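Local coordinates for protein N-(5'-phosphoribosyl)anthranilate isomerase (Thermococcus kodakarensis, PDB 5LHE) that isomerises N-(5-phospho-beta-D-ribosyl)anthranilate to 1-(2-carboxyphenylamino)-1-deoxy-D-ribulose 5-phosphate, the third step of tryptophan biosynthesis from chorismate, at residues S98-F103 with V128-L133. Residues are numbered along the deposited sequence; the frame is centred on the assembly and turned at random.
Sequences SVMKAF and VDKILL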
loop_
_atom_site.group_PDB
_atom_site.type_symbol
_atom_site.label_atom_id
_atom_site.label_comp_id
_atom_site.label_asym_id
_atom_site.label_seq_id
_atom_site.Cartn_x
_atom_site.Cartn_y
_atom_site.Cartn_z
ATOM N N SER A 98 -4.442 -9.446 8.959
ATOM C CA SER A 98 -3.894 -9.819 7.663
ATOM C C SER A 98 -2.935 -8.731 7.245
ATOM O O SER A 98 -3.186 -7.560 7.504
ATOM C CB SER A 98 -5.005 -10.014 6.639
ATOM O OG SER A 98 -5.850 -11.061 7.089
ATOM N N VAL A 99 -1.834 -9.106 6.606
ATOM C CA VAL A 99 -0.771 -8.139 6.391
ATOM C C VAL A 99 -0.478 -7.865 4.931
ATOM O O VAL A 99 -0.379 -8.778 4.109
ATOM C CB VAL A 99 0.544 -8.593 7.072
ATOM C CG1 VAL A 99 1.657 -7.613 6.776
ATOM C CG2 VAL A 99 0.336 -8.706 8.584
ATOM N N MET A 100 -0.339 -6.584 4.619
ATOM C CA MET A 100 0.329 -6.216 3.399
ATOM C C MET A 100 1.663 -5.612 3.812
ATOM O O MET A 100 1.724 -4.634 4.571
ATOM C CB MET A 100 -0.534 -5.263 2.550
ATOM C CG MET A 100 0.196 -4.714 1.340
ATOM S SD MET A 100 -0.907 -4.252 0.004
ATOM C CE MET A 100 -2.176 -3.348 0.866
ATOM N N LYS A 101 2.735 -6.241 3.346
ATOM C CA LYS A 101 4.076 -5.794 3.655
ATOM C C LYS A 101 4.607 -4.937 2.506
ATOM O O LYS A 101 4.653 -5.384 1.368
ATOM C CB LYS A 101 4.996 -6.989 3.930
ATOM C CG LYS A 101 6.445 -6.628 4.214
ATOM C CD LYS A 101 6.632 -5.917 5.550
ATOM C CE LYS A 101 8.116 -5.694 5.832
ATOM N NZ LYS A 101 8.724 -4.599 5.010
ATOM N N ALA A 102 4.972 -3.698 2.825
ATOM C CA ALA A 102 5.547 -2.747 1.874
ATOM C C ALA A 102 7.068 -2.849 1.777
ATOM O O ALA A 102 7.757 -2.875 2.801
ATOM C CB ALA A 102 5.166 -1.344 2.269
ATOM N N PHE A 103 7.589 -2.871 0.551
ATOM C CA PHE A 103 9.018 -2.983 0.318
ATOM C C PHE A 103 9.447 -1.806 -0.527
ATOM O O PHE A 103 8.823 -1.512 -1.550
ATOM C CB PHE A 103 9.386 -4.288 -0.399
ATOM C CG PHE A 103 8.972 -5.527 0.330
ATOM C CD1 PHE A 103 7.722 -6.072 0.121
ATOM C CD2 PHE A 103 9.845 -6.161 1.207
ATOM C CE1 PHE A 103 7.340 -7.225 0.780
ATOM C CE2 PHE A 103 9.469 -7.308 1.863
ATOM C CZ PHE A 103 8.214 -7.841 1.646
ATOM N N VAL A 128 3.249 -13.220 4.196
ATOM C CA VAL A 128 2.220 -12.175 4.252
ATOM C C VAL A 128 1.195 -12.279 3.119
ATOM O O VAL A 128 1.467 -12.859 2.065
ATOM C CB VAL A 128 2.840 -10.759 4.209
ATOM C CG1 VAL A 128 3.491 -10.418 5.530
ATOM C CG2 VAL A 128 3.840 -10.654 3.064
ATOM N N ASP A 129 0.020 -11.692 3.342
ATOM C CA ASP A 129 -1.108 -11.835 2.427
ATOM C C ASP A 129 -0.860 -11.087 1.129
ATOM O O ASP A 129 -1.194 -11.568 0.047
ATOM C CB ASP A 129 -2.404 -11.342 3.075
ATOM C CG ASP A 129 -3.594 -11.387 2.116
ATOM O OD1 ASP A 129 -3.775 -12.413 1.437
ATOM O OD2 ASP A 129 -4.348 -10.394 2.037
ATOM N N LYS A 130 -0.265 -9.911 1.233
ATOM C CA LYS A 130 0.010 -9.127 0.038
ATOM C C LYS A 130 1.364 -8.454 0.137
ATOM O O LYS A 130 1.860 -8.177 1.233
ATOM C CB LYS A 130 -1.077 -8.083 -0.197
ATOM C CG LYS A 130 -2.413 -8.648 -0.586
ATOM C CD LYS A 130 -3.277 -7.549 -1.210
ATOM C CE LYS A 130 -4.764 -7.811 -0.992
ATOM N NZ LYS A 130 -5.212 -9.111 -1.551
ATOM N N ILE A 131 1.944 -8.208 -1.033
ATOM C CA ILE A 131 3.205 -7.513 -1.169
ATOM C C ILE A 131 2.956 -6.223 -1.919
ATOM O O ILE A 131 2.289 -6.221 -2.955
ATOM C CB ILE A 131 4.242 -8.381 -1.923
ATOM C CG1 ILE A 131 4.658 -9.575 -1.063
ATOM C CG2 ILE A 131 5.469 -7.563 -2.337
ATOM C CD1 ILE A 131 4.886 -10.845 -1.854
ATOM N N LEU A 132 3.458 -5.127 -1.365
ATOM C CA LEU A 132 3.352 -3.803 -1.988
ATOM C C LEU A 132 4.755 -3.291 -2.292
ATOM O O LEU A 132 5.632 -3.276 -1.412
ATOM C CB LEU A 132 2.586 -2.812 -1.077
ATOM C CG LEU A 132 2.359 -1.341 -1.504
ATOM C CD1 LEU A 132 1.115 -0.728 -0.849
ATOM C CD2 LEU A 132 3.564 -0.464 -1.201
ATOM N N LEU A 133 4.966 -2.881 -3.540
ATOM C CA LEU A 133 6.255 -2.333 -3.967
ATOM C C LEU A 133 6.138 -0.829 -4.075
ATOM O O LEU A 133 5.377 -0.309 -4.896
ATOM C CB LEU A 133 6.702 -2.940 -5.307
ATOM C CG LEU A 133 6.880 -4.458 -5.353
ATOM C CD1 LEU A 133 7.600 -4.853 -6.632
ATOM C CD2 LEU A 133 7.642 -4.947 -4.146
HETATM O O HOH W 1 -1.008 -12.214 6.397
#
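Lys101 and Leu132 make the straightest backbone bond between the two strands, Leu132 N to Lys101 O (3.0 Å, 173° at the hydrogen). Lys101 N in turn donates to Lys130 O, and Phe103 N reaches Leu132 O at 2.8 Å, nearly head-on to the carbonyl. Val99 O opens the ladder by accepting from Lys130 N and, weakly, from Asp129 N; a water also bridges Val99 N and, again weakly, Asp129 N. On the face turned into the barrel, Met100 runs across Lys130 and Leu132. With CG anti to the backbone N (chi1 173°) and the next torsion also extended, SD lies 3.8 Å from Lys130 CB and 3.9 Å from Leu132 CB. Cut back to an alanine, this position would lose both CG and SD, and the CB atoms of Lys130 and Leu132 would probably be left facing a gap beside Gln78. Ala102 CB meets Leu132 CD2 further along this face. On the outer face Phe103 CE1 lies 3.7 Å from Ile131 CG2, the ring meeting it obliquely, while Leu132 O lies at the ring edge. Val99 CG1 and Val128 CG1 pack at 3.6 Å, and Val128 CG2 reaches Lys101 CB. The strands are the fifth and sixth of the TIM barrel, parallel neighbours joined by helix 112-123 in a beta-alpha-beta unit. Leu119 and Ile123 of that helix touch Phe103, and Val88 of helix 85-95 packs against both Val99 and Val128. The Lys101 chain bends at chi2 (69°) and chi4, bringing Lys101 NZ to Ala102 O (3.0 Å) and to Ser81 O.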